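Local coordinates for protein ADP-ribosylation factor guanine nucleotide-exchange factor SEC7 (Saccharomyces cerevisiae, PDB 4OIY) that activates the small GTPase ARF1 at the trans-Golgi network by promoting its guanine nucleotide exchange, here represented by its catalytic Sec7 domain, at residues I108-V120 with A130-M142. Sequence-based numbering, arbitrary orientation. Where two conformers were deposited one is given.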
loop_
_atom_site.group_PDB
_atom_site.type_symbol
_atom_site.label_atom_id
_atom_site.label_comp_id
_atom_site.label_asym_id
_atom_site.label_seq_id
_atom_site.Cartn_x
_atom_site.Cartn_y
_atom_site.Cartn_z
ATOM N N ILE A 108 1.421 7.859 -6.379
ATOM C CA ILE A 108 0.392 6.850 -6.190
ATOM C C ILE A 108 0.486 5.800 -7.288
ATOM O O ILE A 108 0.461 4.603 -7.006
ATOM C CB ILE A 108 -1.019 7.483 -6.167
ATOM C CG1 ILE A 108 -1.165 8.383 -4.941
ATOM C CG2 ILE A 108 -2.102 6.407 -6.161
ATOM C CD1 ILE A 108 -2.375 9.280 -4.986
ATOM N N ASP A 109 0.626 6.246 -8.533
ATOM C CA ASP A 109 0.678 5.331 -9.664
ATOM C C ASP A 109 1.829 4.323 -9.531
ATOM O O ASP A 109 1.683 3.162 -9.912
ATOM C CB ASP A 109 0.794 6.098 -10.988
ATOM C CG ASP A 109 -0.468 6.910 -11.341
ATOM O OD1 ASP A 109 -1.548 6.705 -10.752
ATOM O OD2 ASP A 109 -0.362 7.796 -12.225
ATOM N N ARG A 110 2.970 4.769 -9.014
ATOM C CA ARG A 110 4.106 3.866 -8.774
ATOM C C ARG A 110 3.734 2.750 -7.792
ATOM O O ARG A 110 4.005 1.567 -8.053
ATOM C CB ARG A 110 5.328 4.640 -8.263
ATOM C CG ARG A 110 5.952 5.584 -9.281
ATOM C CD ARG A 110 7.405 5.887 -8.926
ATOM N NE ARG A 110 7.575 6.786 -7.787
ATOM C CZ ARG A 110 7.516 8.115 -7.862
ATOM N NH1 ARG A 110 7.691 8.845 -6.775
ATOM N NH2 ARG A 110 7.272 8.721 -9.023
ATOM N N PHE A 111 3.121 3.117 -6.667
ATOM C CA PHE A 111 2.657 2.126 -5.687
ATOM C C PHE A 111 1.669 1.146 -6.310
ATOM O O PHE A 111 1.791 -0.073 -6.130
ATOM C CB PHE A 111 1.966 2.793 -4.500
ATOM C CG PHE A 111 2.894 3.475 -3.542
ATOM C CD1 PHE A 111 3.490 2.768 -2.514
ATOM C CD2 PHE A 111 3.137 4.832 -3.648
ATOM C CE1 PHE A 111 4.319 3.399 -1.614
ATOM C CE2 PHE A 111 3.967 5.474 -2.743
ATOM C CZ PHE A 111 4.567 4.751 -1.733
ATOM N N MET A 112 0.672 1.673 -7.017
ATOM C CA MET A 112 -0.433 0.845 -7.465
ATOM C C MET A 112 -0.027 -0.046 -8.621
ATOM O O MET A 112 -0.538 -1.161 -8.738
ATOM C CB MET A 112 -1.662 1.705 -7.779
ATOM C CG MET A 112 -2.103 2.558 -6.579
ATOM S SD MET A 112 -2.137 1.690 -4.984
ATOM C CE MET A 112 -3.339 0.467 -5.432
ATOM N N LEU A 113 0.909 0.412 -9.457
ATOM C CA LEU A 113 1.423 -0.452 -10.526
ATOM C C LEU A 113 2.226 -1.613 -9.956
ATOM O O LEU A 113 2.069 -2.751 -10.406
ATOM C CB LEU A 113 2.244 0.320 -11.564
ATOM C CG LEU A 113 2.797 -0.543 -12.708
ATOM C CD1 LEU A 113 1.690 -1.251 -13.479
ATOM C CD2 LEU A 113 3.649 0.325 -13.624
ATOM N N LYS A 114 3.067 -1.341 -8.961
ATOM C CA LYS A 114 3.846 -2.405 -8.333
ATOM C C LYS A 114 2.939 -3.376 -7.580
ATOM O O LYS A 114 3.141 -4.589 -7.641
ATOM C CB LYS A 114 4.898 -1.830 -7.393
ATOM C CG LYS A 114 5.775 -2.872 -6.725
ATOM C CD LYS A 114 6.627 -3.681 -7.694
ATOM C CE LYS A 114 7.449 -4.705 -6.923
ATOM N NZ LYS A 114 8.186 -5.664 -7.785
ATOM N N PHE A 115 1.947 -2.846 -6.867
ATOM C CA PHE A 115 0.937 -3.692 -6.234
ATOM C C PHE A 115 0.286 -4.619 -7.259
ATOM O O PHE A 115 0.194 -5.828 -7.038
ATOM C CB PHE A 115 -0.135 -2.850 -5.547
ATOM C CG PHE A 115 -1.346 -3.635 -5.153
ATOM C CD1 PHE A 115 -1.337 -4.385 -3.988
ATOM C CD2 PHE A 115 -2.471 -3.666 -5.962
ATOM C CE1 PHE A 115 -2.427 -5.142 -3.635
ATOM C CE2 PHE A 115 -3.571 -4.432 -5.613
ATOM C CZ PHE A 115 -3.542 -5.169 -4.444
ATOM N N ALA A 116 -0.153 -4.052 -8.378
ATOM C CA ALA A 116 -0.845 -4.828 -9.413
ATOM C C ALA A 116 0.061 -5.921 -9.956
ATOM O O ALA A 116 -0.372 -7.054 -10.144
ATOM C CB ALA A 116 -1.311 -3.915 -10.543
ATOM N N GLU A 117 1.318 -5.585 -10.205
ATOM C CA GLU A 117 2.271 -6.560 -10.725
ATOM C C GLU A 117 2.483 -7.713 -9.751
ATOM O O GLU A 117 2.493 -8.879 -10.156
ATOM C CB GLU A 117 3.587 -5.877 -11.089
ATOM C CG GLU A 117 3.465 -5.028 -12.346
ATOM C CD GLU A 117 4.623 -4.076 -12.554
ATOM O OE1 GLU A 117 5.496 -3.982 -11.666
ATOM O OE2 GLU A 117 4.650 -3.395 -13.606
ATOM N N ARG A 118 2.619 -7.392 -8.471
ATOM C CA ARG A 118 2.814 -8.406 -7.432
ATOM C C ARG A 118 1.567 -9.258 -7.318
ATOM O O ARG A 118 1.647 -10.485 -7.236
ATOM C CB ARG A 118 3.138 -7.736 -6.089
ATOM C CG ARG A 118 3.318 -8.667 -4.893
ATOM C CD ARG A 118 4.621 -9.421 -4.986
ATOM N NE ARG A 118 4.878 -10.242 -3.802
ATOM C CZ ARG A 118 5.845 -11.152 -3.719
ATOM N NH1 ARG A 118 6.665 -11.364 -4.741
ATOM N NH2 ARG A 118 5.995 -11.852 -2.599
ATOM N N PHE A 119 0.403 -8.617 -7.313
ATOM C CA PHE A 119 -0.839 -9.375 -7.187
ATOM C C PHE A 119 -0.997 -10.382 -8.324
ATOM O O PHE A 119 -1.340 -11.547 -8.085
ATOM C CB PHE A 119 -2.071 -8.467 -7.131
ATOM C CG PHE A 119 -3.347 -9.238 -6.951
ATOM C CD1 PHE A 119 -3.758 -9.632 -5.686
ATOM C CD2 PHE A 119 -4.076 -9.660 -8.050
ATOM C CE1 PHE A 119 -4.900 -10.388 -5.520
ATOM C CE2 PHE A 119 -5.222 -10.419 -7.888
ATOM C CZ PHE A 119 -5.637 -10.774 -6.622
ATOM N N VAL A 120 -0.747 -9.956 -9.553
ATOM C CA VAL A 120 -0.928 -10.882 -10.677
ATOM C C VAL A 120 0.154 -11.960 -10.694
ATOM O O VAL A 120 -0.120 -13.095 -11.087
ATOM C CB VAL A 120 -1.056 -10.181 -12.045
ATOM C CG1 VAL A 120 -2.267 -9.262 -12.057
ATOM C CG2 VAL A 120 0.219 -9.464 -12.448
ATOM N N ALA A 130 -1.724 -7.249 -15.779
ATOM C CA ALA A 130 -1.575 -6.391 -14.606
ATOM C C ALA A 130 -2.374 -5.089 -14.727
ATOM O O ALA A 130 -2.836 -4.554 -13.725
ATOM C CB ALA A 130 -0.105 -6.088 -14.348
ATOM N N ASP A 131 -2.554 -4.585 -15.946
ATOM C CA ASP A 131 -3.271 -3.321 -16.155
ATOM C C ASP A 131 -4.700 -3.432 -15.623
ATOM O O ASP A 131 -5.256 -2.465 -15.130
ATOM C CB ASP A 131 -3.285 -2.944 -17.649
ATOM C CG ASP A 131 -3.563 -1.471 -17.894
ATOM O OD1 ASP A 131 -3.236 -0.641 -17.031
ATOM O OD2 ASP A 131 -4.088 -1.136 -18.981
ATOM N N THR A 132 -5.285 -4.621 -15.713
ATOM C CA THR A 132 -6.630 -4.850 -15.183
ATOM C C THR A 132 -6.646 -4.686 -13.669
ATOM O O THR A 132 -7.503 -3.996 -13.131
ATOM C CB THR A 132 -7.126 -6.254 -15.547
ATOM O OG1 THR A 132 -7.091 -6.415 -16.971
ATOM C CG2 THR A 132 -8.534 -6.485 -15.035
ATOM N N ALA A 133 -5.684 -5.306 -12.987
ATOM C CA ALA A 133 -5.582 -5.176 -11.536
ATOM C C ALA A 133 -5.264 -3.733 -11.126
ATOM O O ALA A 133 -5.780 -3.233 -10.131
ATOM C CB ALA A 133 -4.538 -6.136 -10.982
ATOM N N TYR A 134 -4.422 -3.072 -11.916
ATOM C CA TYR A 134 -4.044 -1.682 -11.693
ATOM C C TYR A 134 -5.267 -0.768 -11.697
ATOM O O TYR A 134 -5.529 -0.072 -10.728
ATOM C CB TYR A 134 -3.039 -1.248 -12.767
ATOM C CG TYR A 134 -2.624 0.216 -12.769
ATOM C CD1 TYR A 134 -1.773 0.728 -11.797
ATOM C CD2 TYR A 134 -3.019 1.066 -13.794
ATOM C CE1 TYR A 134 -1.365 2.049 -11.827
ATOM C CE2 TYR A 134 -2.618 2.389 -13.827
ATOM C CZ TYR A 134 -1.789 2.877 -12.844
ATOM O OH TYR A 134 -1.384 4.199 -12.889
ATOM N N VAL A 135 -6.038 -0.783 -12.785
ATOM C CA VAL A 135 -7.191 0.116 -12.862
ATOM C C VAL A 135 -8.287 -0.254 -11.874
ATOM O O VAL A 135 -8.957 0.620 -11.318
ATOM C CB VAL A 135 -7.779 0.252 -14.283
ATOM C CG1 VAL A 135 -6.727 0.780 -15.247
ATOM C CG2 VAL A 135 -8.390 -1.054 -14.766
ATOM N N LEU A 136 -8.469 -1.554 -11.644
ATOM C CA LEU A 136 -9.477 -2.011 -10.700
ATOM C C LEU A 136 -9.158 -1.515 -9.295
ATOM O O LEU A 136 -10.062 -1.172 -8.543
ATOM C CB LEU A 136 -9.581 -3.535 -10.726
ATOM C CG LEU A 136 -10.625 -4.176 -9.804
ATOM C CD1 LEU A 136 -12.001 -3.577 -10.047
ATOM C CD2 LEU A 136 -10.652 -5.679 -10.018
ATOM N N SER A 137 -7.870 -1.453 -8.957
ATOM C CA SER A 137 -7.458 -0.993 -7.633
ATOM C C SER A 137 -7.900 0.445 -7.365
ATOM O O SER A 137 -8.338 0.761 -6.274
ATOM C CB SER A 137 -5.949 -1.135 -7.458
ATOM O OG SER A 137 -5.587 -2.498 -7.483
ATOM N N TYR A 138 -7.803 1.322 -8.366
ATOM C CA TYR A 138 -8.293 2.696 -8.193
ATOM C C TYR A 138 -9.802 2.756 -8.005
ATOM O O TYR A 138 -10.308 3.526 -7.199
ATOM C CB TYR A 138 -7.907 3.592 -9.376
ATOM C CG TYR A 138 -6.446 3.926 -9.377
ATOM C CD1 TYR A 138 -5.968 5.027 -8.676
ATOM C CD2 TYR A 138 -5.539 3.129 -10.050
ATOM C CE1 TYR A 138 -4.616 5.321 -8.655
ATOM C CE2 TYR A 138 -4.198 3.421 -10.048
ATOM C CZ TYR A 138 -3.741 4.519 -9.347
ATOM O OH TYR A 138 -2.400 4.797 -9.339
ATOM N N SER A 139 -10.519 1.915 -8.746
ATOM C CA SER A 139 -11.967 1.871 -8.619
ATOM C C SER A 139 -12.369 1.384 -7.228
ATOM O O SER A 139 -13.347 1.863 -6.656
ATOM C CB SER A 139 -12.563 0.976 -9.701
ATOM O OG SER A 139 -13.964 0.957 -9.618
ATOM N N LEU A 140 -11.604 0.440 -6.689
ATOM C CA LEU A 140 -11.864 -0.092 -5.361
ATOM C C LEU A 140 -11.555 0.940 -4.289
ATOM O O LEU A 140 -12.287 1.040 -3.313
ATOM C CB LEU A 140 -11.064 -1.373 -5.114
ATOM C CG LEU A 140 -11.521 -2.586 -5.930
ATOM C CD1 LEU A 140 -10.494 -3.701 -5.891
ATOM C CD2 LEU A 140 -12.880 -3.072 -5.446
ATOM N N ILE A 141 -10.481 1.709 -4.464
ATOM C CA ILE A 141 -10.161 2.782 -3.515
ATOM C C ILE A 141 -11.273 3.830 -3.508
ATOM O O ILE A 141 -11.699 4.300 -2.445
ATOM C CB ILE A 141 -8.805 3.441 -3.845
ATOM C CG1 ILE A 141 -7.657 2.482 -3.508
ATOM C CG2 ILE A 141 -8.629 4.747 -3.067
ATOM C CD1 ILE A 141 -6.334 2.873 -4.116
ATOM N N MET A 142 -11.762 4.185 -4.689
ATOM C CA MET A 142 -12.844 5.176 -4.792
ATOM C C MET A 142 -14.138 4.664 -4.170
ATOM O O MET A 142 -14.845 5.403 -3.500
ATOM C CB MET A 142 -13.098 5.557 -6.245
ATOM C CG MET A 142 -14.219 6.566 -6.393
ATOM S SD MET A 142 -14.354 7.233 -8.049
ATOM C CE MET A 142 -14.749 5.838 -9.072
#
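The carbonyl oxygen A133 O is gripped twice from its own helix. S137 N and, in one of two conformers, the hydroxyl of S137 reach it from opposite faces of the carbonyl plane, S137 OG lying 2.8 Å from A133 O. In that conformer the hydroxyl also lies at the edge of the F115 ring, F115 CE2 being 3.4 Å from S137 OG.

Small residues let the helices approach closely. The methyl of A116 packs over the turn at A130 and Y134, with A116 CB 3.9 Å from A133 CB. The axes come within 8.1 Å, running at 128° to each other. V120 continues this packing with one methyl branch on A133 and the other on A130; the next residue, D121, is a magnesium ligand.

The segments belong to helices 105-122 and 130-148 of the all-helical Sec7 domain. In relatives, the equivalent helices help to frame the groove that receives Arf. Here, helix 88-96 covers this pair at M112, F115 and I141.

Reciprocal knobs-into-holes packing follows. M112, its chain bent about both CB-CG and CG-SD, enters a hole formed by Y134, S137, Y138 and I141, meeting I141 tip to tip. Y134 fills the return hole among D109, M112, L113 and A116: with CG anti to its backbone N (chi1 175°), its ring lies along helix 105-122, the edge atom Y134 CD1 3.6 Å from L113 N. The next tyrosine up the helix, Y138, sets CE2 over the rim of one face of that ring.

Its hydroxyl donates a weak hydrogen bond to D109, Y138 OH to D109 OD1 being 2.5 Å, with ring and carboxylate planes 78° apart. A leucine in place of Y138 would probably leave the D109 carboxylate without this donor and remove the aromatic carbon Y138 CE1 that packs 3.7 Å from I108 CG2.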